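Local structure of mandelate racemase/muconate lactonizing enzyme-like protein (3RCY) at residues Y23-V27 / W38-A44; M74-Y79 / A91-F95; P87-I92 / T264-E268; F95-I100 / L285-I291; A279-A284 / A306-H311. The protein belongs to the enolase superfamily and probably catalyses a magnesium-dependent reaction on a carboxylate substrate through abstraction of the alpha proton. One frame throughout, in Å; residues are numbered along the deposited sequence.

Contact 1 of 5, residues Y23-V27 / W38-A44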
# COMPACT_ATOMS: atom_id res chain seq x y z
N TYR A 23 41.93 15.61 9.63
CA TYR A 23 42.00 17.06 9.47
C TYR A 23 40.60 17.67 9.54
O TYR A 23 39.60 16.98 9.26
CB TYR A 23 42.68 17.46 8.14
CG TYR A 23 42.02 16.83 6.94
CD1 TYR A 23 40.85 17.38 6.40
CD2 TYR A 23 42.53 15.66 6.36
CE1 TYR A 23 40.21 16.79 5.33
CE2 TYR A 23 41.90 15.07 5.27
CZ TYR A 23 40.74 15.63 4.76
OH TYR A 23 40.08 15.06 3.69
N TRP A 24 40.55 18.95 9.90
CA TRP A 24 39.30 19.71 9.92
C TRP A 24 39.43 20.88 8.95
O TRP A 24 40.48 21.50 8.86
CB TRP A 24 38.99 20.23 11.32
CG TRP A 24 38.90 19.15 12.37
CD1 TRP A 24 38.49 17.86 12.19
CD2 TRP A 24 39.22 19.28 13.76
NE1 TRP A 24 38.53 17.18 13.38
CE2 TRP A 24 38.98 18.02 14.36
CE3 TRP A 24 39.69 20.33 14.55
CZ2 TRP A 24 39.19 17.79 15.72
CZ3 TRP A 24 39.89 20.10 15.91
CH2 TRP A 24 39.65 18.84 16.48
N ILE A 25 38.35 21.16 8.23
CA ILE A 25 38.36 22.23 7.23
C ILE A 25 37.60 23.41 7.80
O ILE A 25 36.37 23.41 7.85
CB ILE A 25 37.75 21.78 5.88
CG1 ILE A 25 38.52 20.58 5.31
CG2 ILE A 25 37.77 22.95 4.88
CD1 ILE A 25 37.77 19.83 4.18
N LEU A 26 38.35 24.42 8.24
CA LEU A 26 37.76 25.62 8.81
C LEU A 26 37.67 26.71 7.75
O LEU A 26 38.56 26.85 6.91
CB LEU A 26 38.60 26.12 10.00
CG LEU A 26 38.99 25.09 11.07
CD1 LEU A 26 39.86 25.75 12.13
CD2 LEU A 26 37.75 24.45 11.71
N VAL A 27 36.57 27.46 7.78
CA VAL A 27 36.42 28.63 6.91
C VAL A 27 36.20 29.88 7.76
O VAL A 27 35.47 29.86 8.75
CB VAL A 27 35.30 28.46 5.85
CG1 VAL A 27 35.64 27.32 4.89
CG2 VAL A 27 33.91 28.22 6.51
N TRP A 38 33.20 32.22 11.70
CA TRP A 38 33.87 30.94 11.50
C TRP A 38 32.88 29.82 11.25
O TRP A 38 31.81 29.76 11.85
CB TRP A 38 34.75 30.60 12.70
CG TRP A 38 36.00 31.44 12.82
CD1 TRP A 38 36.12 32.66 13.42
CD2 TRP A 38 37.31 31.10 12.33
NE1 TRP A 38 37.42 33.11 13.33
CE2 TRP A 38 38.17 32.17 12.66
CE3 TRP A 38 37.83 30.00 11.63
CZ2 TRP A 38 39.53 32.17 12.34
CZ3 TRP A 38 39.19 30.01 11.30
CH2 TRP A 38 40.02 31.09 11.66
N GLY A 39 33.26 28.93 10.34
CA GLY A 39 32.46 27.77 9.98
C GLY A 39 33.36 26.58 9.78
O GLY A 39 34.59 26.69 9.86
N GLU A 40 32.75 25.42 9.53
CA GLU A 40 33.52 24.20 9.34
C GLU A 40 32.85 23.33 8.28
O GLU A 40 31.64 23.08 8.35
CB GLU A 40 33.68 23.45 10.67
CG GLU A 40 34.44 22.14 10.55
CD GLU A 40 34.93 21.60 11.89
OE1 GLU A 40 34.70 22.24 12.95
OE2 GLU A 40 35.54 20.51 11.86
N CYS A 41 33.62 22.91 7.28
CA CYS A 41 33.10 22.03 6.23
C CYS A 41 33.37 20.57 6.55
O CYS A 41 34.42 20.23 7.09
CB CYS A 41 33.72 22.37 4.87
SG CYS A 41 33.40 24.05 4.32
N TYR A 42 32.41 19.72 6.22
CA TYR A 42 32.53 18.29 6.42
C TYR A 42 32.35 17.62 5.06
O TYR A 42 31.22 17.42 4.59
CB TYR A 42 31.49 17.82 7.45
CG TYR A 42 31.76 16.45 8.04
CD1 TYR A 42 32.82 16.24 8.93
CD2 TYR A 42 30.96 15.36 7.72
CE1 TYR A 42 33.08 14.99 9.48
CE2 TYR A 42 31.20 14.09 8.26
CZ TYR A 42 32.26 13.92 9.14
OH TYR A 42 32.51 12.68 9.67
N ALA A 43 33.47 17.31 4.42
CA ALA A 43 33.48 16.79 3.06
C ALA A 43 34.85 16.16 2.76
O ALA A 43 35.87 16.86 2.79
CB ALA A 43 33.19 17.90 2.07
N ALA A 44 34.87 14.86 2.50
CA ALA A 44 36.13 14.16 2.24
C ALA A 44 36.05 13.13 1.12
O ALA A 44 36.83 12.19 1.09
CB ALA A 44 36.65 13.50 3.51
O HOH W 1 38.49 16.65 2.40
O HOH W 2 36.07 19.62 9.12
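In the beta hairpin of strands 24-31 and 36-41, part of the three-stranded antiparallel sheet of the capping domain, Val27 and Gly39 form a hydrogen-bonded pair. Gly39 N reaches Val27 O at 2.9 Å in the carbonyl plane; Val27 N answers with a nearly straight bond to Gly39 O (171° at the hydrogen), its donor above the carbonyl plane. Leu26 and Glu40 follow as a non-hydrogen-bonded pair, and Leu26 CB meets the edge of the Trp38 ring at CZ3 (4.1 Å). Glu40 holds CG anti to the backbone N (chi1 179°) and stays extended, which carries the carboxylate past Leu26 CD2 and brings OE2 to 3.5 Å from Trp24 CB. Each carboxylate oxygen has a partner across the domain boundary: OE2 takes Gly315 N and OE1 takes Glu318 N, at the start of helix 316-327. A water also donates to Glu40 OE2 and Cys41 O while accepting from Ile25 N. Replacing Glu40 by an alanine would probably leave the amides of Gly315 and Glu318 without their acceptor and the water with Cys41 O as its remaining one here. On the other face, Val27 CG1 lies 4.0 Å from Cys41 SG and Ile25 CG2 4.1 Å from Cys41 CB, with Ile55 of helix 48-63 beneath. A second water links Tyr23 OH to Ala43 O. Such an antiparallel hairpin belongs to the N-terminal capping domain of the mandelate racemase fold.

Contact 2 of 5, residues M74-Y79 / A91-F95; sequences MFRRVY and AIGAF
Met74 begins the contact through CB, which lies 3.9 Å from Phe95 CE1 while its thioether runs elsewhere. Phe75 comes next and meets the same ring twice. Its backbone N stands 3.6 Å from Phe95 CZ, and its own ring receives Phe95 CE2 at the edge, 3.7 Å from CD1; the ring planes are 65° apart. Phe95 gets there because its CG is anti to the backbone N (chi1 174°), so that the ring reaches out from helix 89-110 to helix 71-80. Val78 points toward the partner helix: CG2 approaches Phe95 CD1 at 3.7 Å, and CG1 rests on Phe95 CB (3.8 Å) and on Ala91 O. An alanine in place of Phe95 takes away the ring that Met74, Phe75 and Val78 share, which would probably open a gap between the helices and let the Phe75 ring turn more freely. Tyr79 closes the row, with Ile92 CD1 4.1 Å from its CA and at the edge of its ring; the hydroxyl bonds to Asp241 of a neighbouring subunit. No hydrogen bond crosses. The segment axes lie 10.1 Å apart and run nearly antiparallel at 155°, and Val78 also touches Val58 and His62 of helix 48-63, as in the three-helix bundle of enolase-superfamily capping domains.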
# COMPACT_ATOMS: atom_id res chain seq x y z
N MET A 74 21.08 31.95 -0.82
CA MET A 74 22.42 31.39 -1.04
C MET A 74 22.37 29.86 -1.11
O MET A 74 23.05 29.27 -1.94
CB MET A 74 23.42 31.88 0.01
CG MET A 74 23.73 33.37 -0.17
SD MET A 74 25.11 33.94 0.83
CE MET A 74 24.30 34.12 2.41
N PHE A 75 21.54 29.23 -0.27
CA PHE A 75 21.33 27.80 -0.40
C PHE A 75 20.80 27.43 -1.80
O PHE A 75 21.37 26.55 -2.46
CB PHE A 75 20.42 27.22 0.69
CG PHE A 75 20.15 25.74 0.52
CD1 PHE A 75 21.05 24.79 1.01
CD2 PHE A 75 19.03 25.30 -0.19
CE1 PHE A 75 20.82 23.42 0.82
CE2 PHE A 75 18.79 23.95 -0.38
CZ PHE A 75 19.68 23.00 0.12
N ARG A 76 19.75 28.11 -2.25
CA ARG A 76 19.18 27.82 -3.58
C ARG A 76 20.21 27.96 -4.70
O ARG A 76 20.22 27.16 -5.63
CB ARG A 76 17.97 28.71 -3.90
CG ARG A 76 16.71 28.50 -3.02
CD ARG A 76 16.29 27.02 -2.88
NE ARG A 76 16.11 26.35 -4.17
CZ ARG A 76 15.64 25.12 -4.32
NH1 ARG A 76 15.30 24.40 -3.24
NH2 ARG A 76 15.53 24.59 -5.54
N ARG A 77 21.04 29.00 -4.63
CA ARG A 77 22.08 29.22 -5.63
C ARG A 77 23.05 28.04 -5.72
O ARG A 77 23.32 27.55 -6.80
CB ARG A 77 22.87 30.49 -5.31
CG ARG A 77 22.18 31.78 -5.63
CD ARG A 77 23.06 32.94 -5.18
NE ARG A 77 22.47 34.24 -5.48
CZ ARG A 77 22.82 35.37 -4.87
NH1 ARG A 77 23.73 35.37 -3.90
NH2 ARG A 77 22.22 36.51 -5.21
N VAL A 78 23.57 27.61 -4.57
CA VAL A 78 24.56 26.53 -4.55
C VAL A 78 23.89 25.19 -4.90
O VAL A 78 24.42 24.42 -5.70
CB VAL A 78 25.30 26.42 -3.18
CG1 VAL A 78 26.34 25.32 -3.22
CG2 VAL A 78 25.95 27.75 -2.83
N TYR A 79 22.72 24.95 -4.33
CA TYR A 79 21.94 23.74 -4.59
C TYR A 79 21.62 23.57 -6.08
O TYR A 79 21.60 22.43 -6.58
CB TYR A 79 20.64 23.79 -3.79
CG TYR A 79 19.81 22.53 -3.81
CD1 TYR A 79 20.23 21.38 -3.15
CD2 TYR A 79 18.57 22.50 -4.45
CE1 TYR A 79 19.47 20.22 -3.16
CE2 TYR A 79 17.79 21.34 -4.45
CZ TYR A 79 18.25 20.21 -3.80
OH TYR A 79 17.49 19.07 -3.78
N ALA A 91 29.70 19.86 -3.10
CA ALA A 91 29.38 21.30 -3.18
C ALA A 91 28.59 21.79 -1.96
O ALA A 91 28.80 22.92 -1.49
CB ALA A 91 28.62 21.62 -4.46
N ILE A 92 27.68 20.96 -1.45
CA ILE A 92 26.88 21.33 -0.28
C ILE A 92 27.73 21.26 0.99
O ILE A 92 27.54 22.05 1.93
CB ILE A 92 25.57 20.50 -0.19
CG1 ILE A 92 24.66 20.77 -1.40
CG2 ILE A 92 24.82 20.78 1.10
CD1 ILE A 92 24.15 22.22 -1.53
N GLY A 93 28.70 20.34 1.02
CA GLY A 93 29.71 20.33 2.08
C GLY A 93 30.45 21.66 2.15
O GLY A 93 30.65 22.22 3.24
N ALA A 94 30.84 22.16 0.99
CA ALA A 94 31.46 23.48 0.88
C ALA A 94 30.52 24.57 1.40
O ALA A 94 30.89 25.33 2.30
CB ALA A 94 31.90 23.76 -0.57
N PHE A 95 29.31 24.63 0.84
CA PHE A 95 28.33 25.62 1.29
C PHE A 95 28.08 25.59 2.80
O PHE A 95 27.99 26.66 3.42
CB PHE A 95 26.99 25.48 0.56
CG PHE A 95 25.92 26.39 1.10
CD1 PHE A 95 25.98 27.77 0.88
CD2 PHE A 95 24.87 25.89 1.88
CE1 PHE A 95 25.00 28.63 1.41
CE2 PHE A 95 23.90 26.75 2.41
CZ PHE A 95 23.97 28.12 2.17

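Contact 3 of 5, residues P87-I92 / T264-E268. With RIB (alpha-D-ribofuranose), chain L; RIB (alpha-D-ribofuranose), chain M.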
# COMPACT_ATOMS: atom_id res chain seq x y z
N PRO A 87 20.90 17.18 -4.46
CA PRO A 87 22.03 17.29 -3.54
C PRO A 87 23.37 16.89 -4.17
O PRO A 87 23.49 15.80 -4.71
CB PRO A 87 21.65 16.31 -2.42
CG PRO A 87 20.17 16.20 -2.48
CD PRO A 87 19.86 16.27 -3.96
N ASP A 88 24.35 17.79 -4.10
CA ASP A 88 25.73 17.48 -4.47
C ASP A 88 26.53 17.39 -3.18
O ASP A 88 26.78 18.40 -2.53
CB ASP A 88 26.31 18.57 -5.39
CG ASP A 88 27.75 18.25 -5.85
OD1 ASP A 88 28.58 17.81 -5.04
OD2 ASP A 88 28.05 18.47 -7.04
N LEU A 89 26.93 16.18 -2.81
CA LEU A 89 27.58 15.94 -1.51
C LEU A 89 28.79 16.87 -1.28
O LEU A 89 28.96 17.42 -0.19
CB LEU A 89 27.99 14.47 -1.38
CG LEU A 89 28.52 14.02 -0.02
CD1 LEU A 89 27.41 14.05 1.04
CD2 LEU A 89 29.13 12.65 -0.14
N THR A 90 29.59 17.07 -2.32
CA THR A 90 30.80 17.87 -2.21
C THR A 90 30.52 19.38 -2.17
O THR A 90 31.04 20.09 -1.30
CB THR A 90 31.81 17.50 -3.33
OG1 THR A 90 32.43 16.25 -3.01
CG2 THR A 90 32.89 18.56 -3.51
N ALA A 91 29.70 19.86 -3.10
CA ALA A 91 29.38 21.30 -3.18
C ALA A 91 28.59 21.79 -1.96
O ALA A 91 28.80 22.92 -1.49
CB ALA A 91 28.62 21.62 -4.46
N ILE A 92 27.68 20.96 -1.45
CA ILE A 92 26.88 21.33 -0.28
C ILE A 92 27.73 21.26 0.99
O ILE A 92 27.54 22.05 1.93
CB ILE A 92 25.57 20.50 -0.19
CG1 ILE A 92 24.66 20.77 -1.40
CG2 ILE A 92 24.82 20.78 1.10
CD1 ILE A 92 24.15 22.22 -1.53
N THR A 264 22.60 14.44 3.01
CA THR A 264 22.69 15.88 2.81
C THR A 264 21.41 16.50 2.26
O THR A 264 20.81 15.99 1.31
CB THR A 264 23.91 16.26 1.92
OG1 THR A 264 24.00 17.68 1.84
CG2 THR A 264 23.79 15.66 0.52
N THR A 265 21.06 17.65 2.85
CA THR A 265 19.85 18.45 2.56
C THR A 265 18.55 17.75 2.95
O THR A 265 18.50 16.52 3.09
CB THR A 265 19.69 18.92 1.07
OG1 THR A 265 19.10 17.87 0.29
CG2 THR A 265 21.02 19.39 0.43
N LYS A 266 17.50 18.55 3.11
CA LYS A 266 16.16 18.04 3.39
C LYS A 266 15.65 17.09 2.31
O LYS A 266 14.81 16.24 2.59
CB LYS A 266 15.18 19.20 3.60
CG LYS A 266 14.96 20.08 2.36
CD LYS A 266 14.40 21.45 2.75
CE LYS A 266 14.46 22.45 1.59
NZ LYS A 266 15.85 22.78 1.12
N ALA A 267 16.14 17.22 1.07
CA ALA A 267 15.73 16.31 -0.01
C ALA A 267 16.10 14.85 0.29
O ALA A 267 15.49 13.93 -0.25
CB ALA A 267 16.33 16.74 -1.37
N GLU A 268 17.09 14.64 1.15
CA GLU A 268 17.49 13.28 1.54
C GLU A 268 16.93 12.88 2.89
O GLU A 268 16.62 11.71 3.11
CB GLU A 268 19.02 13.14 1.53
CG GLU A 268 19.57 13.09 0.11
CD GLU A 268 21.08 12.89 0.02
OE1 GLU A 268 21.76 12.66 1.05
OE2 GLU A 268 21.59 12.94 -1.12
O5 RIB L . 16.59 13.75 -2.87
C5 RIB L . 16.58 12.32 -2.85
C4 RIB L . 17.56 11.82 -3.89
O4 RIB L . 16.84 11.22 -4.97
C3 RIB L . 18.34 13.00 -4.46
O3 RIB L . 19.73 12.86 -4.11
C2 RIB L . 18.06 12.99 -5.96
O2 RIB L . 19.26 12.99 -6.72
C1 RIB L . 17.30 11.70 -6.23
O1 RIB L . 16.19 11.89 -7.13
O5 RIB M . 20.39 6.91 -3.69
C5 RIB M . 19.30 7.45 -2.95
C4 RIB M . 19.87 8.47 -1.97
O4 RIB M . 19.04 8.55 -0.81
C3 RIB M . 21.23 8.06 -1.48
O3 RIB M . 22.24 8.75 -2.21
C2 RIB M . 21.29 8.51 -0.05
O2 RIB M . 21.99 9.75 0.04
C1 RIB M . 19.84 8.71 0.37
O1 RIB M . 19.49 7.75 1.37
O HOH W 3 26.68 17.73 1.31
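Thr264 sets OG1 opposite its own N across the CA-CB bond (chi1 -176°), which presses that oxygen to 3.3 Å from Ile92 CG2 and leaves CG2 for Pro87 CB, 3.7 Å off, and Leu89 CD1. Thr265 instead tucks OG1 between its N and carbonyl carbon (chi1 84°), 3.4 Å from Pro87 CG. The contact seats the N-terminal end of capping-domain helix 89-110 against that of helix 266-274, a helix of the (beta/alpha) barrel. Both ends carry an N-cap. Asp88 OD1 accepts from Ala91 N along a straight bond and more weakly from Thr90 N; Thr265 OG1 accepts weakly from Ala267 N and donates to Thr264 O at 2.7 Å. Between the domains a water donates to Leu89 O and also bonds Thr264 OG1, which is also hydrogen-bonded to Arg287 O. Both carboxylate oxygens of Glu268 are bonded: Thr264 N meets OE1 from above the carboxylate plane (2.8 Å), and Arg86 of a neighbouring subunit makes a salt bridge to OE2, so the negative charge has a mate. Pro87, Ala267 and Glu268 line the site of one alpha-D-ribofuranose; Glu268 also borders that of a second. The second sugar reaches Glu268 OE1 through O2, a weak bond. The first gives O5 to Ala267 O at 2.8 Å, while its O3 lies 3.4 Å from Pro87 CD.

Contact 4 of 5, residues F95-I100 / L285-I291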
# COMPACT_ATOMS: atom_id res chain seq x y z
N PHE A 95 29.31 24.63 0.84
CA PHE A 95 28.33 25.62 1.29
C PHE A 95 28.08 25.59 2.80
O PHE A 95 27.99 26.66 3.42
CB PHE A 95 26.99 25.48 0.56
CG PHE A 95 25.92 26.39 1.10
CD1 PHE A 95 25.98 27.77 0.88
CD2 PHE A 95 24.87 25.89 1.88
CE1 PHE A 95 25.00 28.63 1.41
CE2 PHE A 95 23.90 26.75 2.41
CZ PHE A 95 23.97 28.12 2.17
N SER A 96 27.92 24.40 3.37
CA SER A 96 27.51 24.26 4.78
C SER A 96 28.44 25.00 5.75
O SER A 96 27.99 25.71 6.65
CB SER A 96 27.41 22.79 5.18
OG SER A 96 26.51 22.07 4.35
N GLY A 97 29.75 24.80 5.56
CA GLY A 97 30.75 25.49 6.36
C GLY A 97 30.66 27.00 6.22
O GLY A 97 30.76 27.72 7.21
N LEU A 98 30.45 27.46 4.99
CA LEU A 98 30.32 28.89 4.71
C LEU A 98 29.04 29.46 5.34
O LEU A 98 29.03 30.59 5.84
CB LEU A 98 30.33 29.12 3.20
CG LEU A 98 31.60 28.65 2.46
CD1 LEU A 98 31.38 28.54 0.95
CD2 LEU A 98 32.79 29.57 2.76
N GLU A 99 27.96 28.66 5.32
CA GLU A 99 26.68 29.06 5.92
C GLU A 99 26.79 29.20 7.45
O GLU A 99 26.23 30.13 8.04
CB GLU A 99 25.57 28.06 5.53
CG GLU A 99 24.15 28.47 5.91
CD GLU A 99 23.62 27.85 7.20
OE1 GLU A 99 24.43 27.39 8.04
OE2 GLU A 99 22.37 27.84 7.40
N ILE A 100 27.53 28.29 8.07
CA ILE A 100 27.78 28.37 9.52
C ILE A 100 28.53 29.66 9.87
O ILE A 100 28.20 30.33 10.86
CB ILE A 100 28.52 27.11 10.05
CG1 ILE A 100 27.60 25.88 9.99
CG2 ILE A 100 29.01 27.33 11.49
CD1 ILE A 100 28.34 24.52 10.02
N LEU A 285 26.10 19.03 10.36
CA LEU A 285 25.74 20.38 9.87
C LEU A 285 26.73 20.94 8.85
O LEU A 285 26.34 21.69 7.95
CB LEU A 285 25.56 21.36 11.03
CG LEU A 285 24.13 21.42 11.62
CD1 LEU A 285 23.71 20.09 12.24
CD2 LEU A 285 24.02 22.53 12.66
N GLY A 286 28.00 20.57 8.99
CA GLY A 286 29.05 20.95 8.02
C GLY A 286 28.96 20.21 6.69
O GLY A 286 29.68 20.53 5.75
N ARG A 287 28.07 19.23 6.63
CA ARG A 287 27.82 18.48 5.40
C ARG A 287 26.43 18.73 4.84
O ARG A 287 26.25 18.86 3.63
CB ARG A 287 28.00 16.97 5.65
CG ARG A 287 27.33 16.09 4.58
CD ARG A 287 27.73 14.64 4.73
NE ARG A 287 29.03 14.37 4.12
CZ ARG A 287 29.86 13.41 4.52
NH1 ARG A 287 29.55 12.65 5.57
NH2 ARG A 287 31.01 13.22 3.89
N ALA A 288 25.44 18.77 5.73
CA ALA A 288 24.05 18.57 5.34
C ALA A 288 23.33 19.79 4.81
O ALA A 288 22.16 19.71 4.44
CB ALA A 288 23.25 17.92 6.50
N GLY A 289 24.03 20.93 4.77
CA GLY A 289 23.44 22.16 4.24
C GLY A 289 23.47 23.34 5.20
O GLY A 289 22.98 24.42 4.88
N GLY A 290 24.03 23.11 6.39
CA GLY A 290 24.16 24.14 7.42
C GLY A 290 23.00 24.23 8.40
O GLY A 290 22.10 23.38 8.41
N ILE A 291 23.02 25.28 9.21
CA ILE A 291 22.10 25.43 10.35
C ILE A 291 20.64 25.59 9.92
O ILE A 291 19.77 24.89 10.45
CB ILE A 291 22.54 26.60 11.29
CG1 ILE A 291 23.91 26.30 11.92
CG2 ILE A 291 21.48 26.89 12.38
CD1 ILE A 291 24.60 27.52 12.55
O HOH W 4 21.27 26.40 5.44
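Ile291 N gives the main polar bond of the contact, to Glu99 OE1 at 2.8 Å on the syn side, 32° out of the carboxylate plane. Glu99 gets its carboxylate there by bending at chi2 (-98°), away from the usual staggered positions. Its OE2 accepts from Trp292 N, the next amide of helix 290-302, and from a water that also donates to Gly289 O. Ser96 supplies the second polar link: OG accepts weakly from Gly289 N (2.8 Å, 126° at the hydrogen) and also bonds to Ile92 O one turn back in its own helix. Side-chain atoms packed on backbone form a second group. Ser96 CB sits 3.2 Å from Leu285 O and hardly farther from Gly286 O, and Gly290 CA lies 3.3 Å from Glu99 OE1. Gly289 and Gly290 both have positive phi, angles at which a CB would jam against the preceding carbonyl O; at Gly290 it would also run into Glu99 OE1, and the CA atoms of Ser96 and Gly290 come to 4.3 Å. The aromatic and aliphatic contacts complete the seam. Gly289 O meets the Phe95 ring at its edge, 3.5 Å from CE2, while Glu99 CB covers part of one face of that ring. Ile100 and Ile291 cross at about a right angle, CG1 to CG1 at 4.2 Å, and Ile100 CD1 packs on Leu285 CB. A capping-domain acid thus takes amides near the start of barrel helix 290-302; its buried carboxylate is likely to be favoured in the charged form by the backbone N-H groups of Ile291 and Trp292 and the helix dipole.

Contact 5 of 5, residues A279-A284 / A306-H311; sequences AILQPA and AQMAPH
Leu281 O is gripped by Ala309 N at 2.8 Å, an almost straight bond (174° at the hydrogen) with the donor tilted from the carbonyl plane, and Met308 CA adds a CA-H...O contact to the same oxygen. Gln307 O is used likewise, by Leu281 N at 2.9 Å and by the CA-H of Ile280. The bond of Gln307 N to Ala279 O is longer, whereas beyond the regular strands His311 N still finds Pro283 O, from above the carbonyl plane. These bonds pair strands 280-281 and 307-308 in parallel, the sixth and seventh of the (beta/alpha) barrel, in a right-handed beta-alpha-beta crossover through helix 290-302. Met308 folds back at chi2 (-61°) and chi3 (-66°), setting SD 3.8 Å from Leu281 CB and CE 3.6 Å from Pro283 CD; Val297 and Ala298 of helix 290-302 lie against the same methionine. On the face carrying Ile280 and Gln307, Ile280 CG2 meets Ala309 CB at 3.8 Å. At the C-terminal ends of the strands, Ala284 CB lies 3.8 Å from His311 ND1, and His311 CB is 3.4 Å from Gln282 O. There Gln282 NE2 bonds to Glu235 OE1 and, weakly, to a water that donates to Ala309 O. Glu235 is a magnesium ligand, and the His311 side chain comes within about 4 Å of the metal. The amide of Gln282 is therefore a second-shell group, likely to steady the metal-binding carboxylate of Glu235, while the strand pairing fixes the backbone that places His311 beside the ion.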
# COMPACT_ATOMS: atom_id res chain seq x y z
N ALA A 279 14.29 6.82 13.16
CA ALA A 279 13.55 7.57 14.17
C ALA A 279 14.38 8.73 14.70
O ALA A 279 13.85 9.66 15.30
CB ALA A 279 13.17 6.64 15.32
N ILE A 280 15.69 8.66 14.49
CA ILE A 280 16.64 9.65 15.01
C ILE A 280 17.56 10.13 13.88
O ILE A 280 18.21 9.32 13.23
CB ILE A 280 17.46 9.06 16.19
CG1 ILE A 280 16.52 8.75 17.38
CG2 ILE A 280 18.60 10.01 16.61
CD1 ILE A 280 17.02 7.64 18.33
N LEU A 281 17.59 11.44 13.65
CA LEU A 281 18.35 12.00 12.54
C LEU A 281 19.65 12.62 13.02
O LEU A 281 19.64 13.42 13.95
CB LEU A 281 17.52 13.03 11.75
CG LEU A 281 16.16 12.57 11.21
CD1 LEU A 281 15.46 13.68 10.42
CD2 LEU A 281 16.26 11.28 10.37
N GLN A 282 20.75 12.27 12.36
CA GLN A 282 22.09 12.66 12.81
C GLN A 282 22.85 13.42 11.72
O GLN A 282 23.93 12.98 11.29
CB GLN A 282 22.88 11.42 13.24
CG GLN A 282 22.16 10.55 14.28
CD GLN A 282 22.83 9.21 14.46
OE1 GLN A 282 23.01 8.45 13.50
NE2 GLN A 282 23.22 8.91 15.70
N PRO A 283 22.32 14.57 11.27
CA PRO A 283 23.06 15.26 10.22
C PRO A 283 24.36 15.81 10.76
O PRO A 283 24.46 16.16 11.95
CB PRO A 283 22.14 16.41 9.84
CG PRO A 283 21.42 16.75 11.15
CD PRO A 283 21.21 15.39 11.81
N ALA A 284 25.37 15.84 9.90
CA ALA A 284 26.55 16.64 10.16
C ALA A 284 26.27 18.00 9.53
O ALA A 284 26.20 18.11 8.30
CB ALA A 284 27.79 15.99 9.54
N ALA A 306 9.78 12.45 15.77
CA ALA A 306 11.16 11.98 15.64
C ALA A 306 12.08 13.06 16.20
O ALA A 306 11.66 14.20 16.38
CB ALA A 306 11.47 11.69 14.17
N GLN A 307 13.34 12.70 16.46
CA GLN A 307 14.28 13.61 17.11
C GLN A 307 15.60 13.79 16.38
O GLN A 307 15.98 12.96 15.55
CB GLN A 307 14.54 13.17 18.55
CG GLN A 307 13.31 13.26 19.44
CD GLN A 307 13.64 13.24 20.90
OE1 GLN A 307 14.30 12.32 21.40
NE2 GLN A 307 13.15 14.24 21.62
N MET A 308 16.30 14.88 16.71
CA MET A 308 17.60 15.17 16.15
C MET A 308 18.72 14.80 17.14
O MET A 308 18.58 14.98 18.36
CB MET A 308 17.71 16.66 15.78
CG MET A 308 16.57 17.19 14.89
SD MET A 308 16.43 16.38 13.28
CE MET A 308 17.95 16.86 12.48
N ALA A 309 19.81 14.28 16.60
CA ALA A 309 21.02 14.07 17.38
C ALA A 309 22.22 14.45 16.50
O ALA A 309 22.79 13.59 15.84
CB ALA A 309 21.12 12.61 17.86
N PRO A 310 22.58 15.75 16.48
CA PRO A 310 23.61 16.29 15.58
C PRO A 310 24.93 15.51 15.66
O PRO A 310 25.45 15.27 16.75
CB PRO A 310 23.80 17.73 16.08
CG PRO A 310 22.48 18.08 16.70
CD PRO A 310 22.02 16.81 17.35
N HIS A 311 25.42 15.11 14.49
CA HIS A 311 26.66 14.34 14.37
C HIS A 311 27.88 15.19 14.69
O HIS A 311 27.93 16.37 14.33
CB HIS A 311 26.80 13.81 12.94
CG HIS A 311 28.05 13.01 12.70
ND1 HIS A 311 29.18 13.55 12.13
CD2 HIS A 311 28.34 11.72 12.97
CE1 HIS A 311 30.11 12.62 12.03
NE2 HIS A 311 29.63 11.50 12.54
O HOH W 5 24.44 11.54 16.81

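How the contacts relate
From the N terminus, contact 1 closes the short hairpin of strands 24-31 and 36-41, and contact 2 then closes the loop between helices 71-80 and 89-110; both stay within the capping domain. Helix 89-110 carries the next two contacts as well. Contacts 3 and 4 span more than 170 residues each and join successive turns of this helix to the barrel, at 264-268 and 285-291; their segments alternate along the chain. Contact 5 lies within the barrel and crosses contact 4, since 285-291 falls between its two strands. Tyr42 links the hairpin to the rest, bonding through its N to Gly286 O and packing against Ala284 and His311.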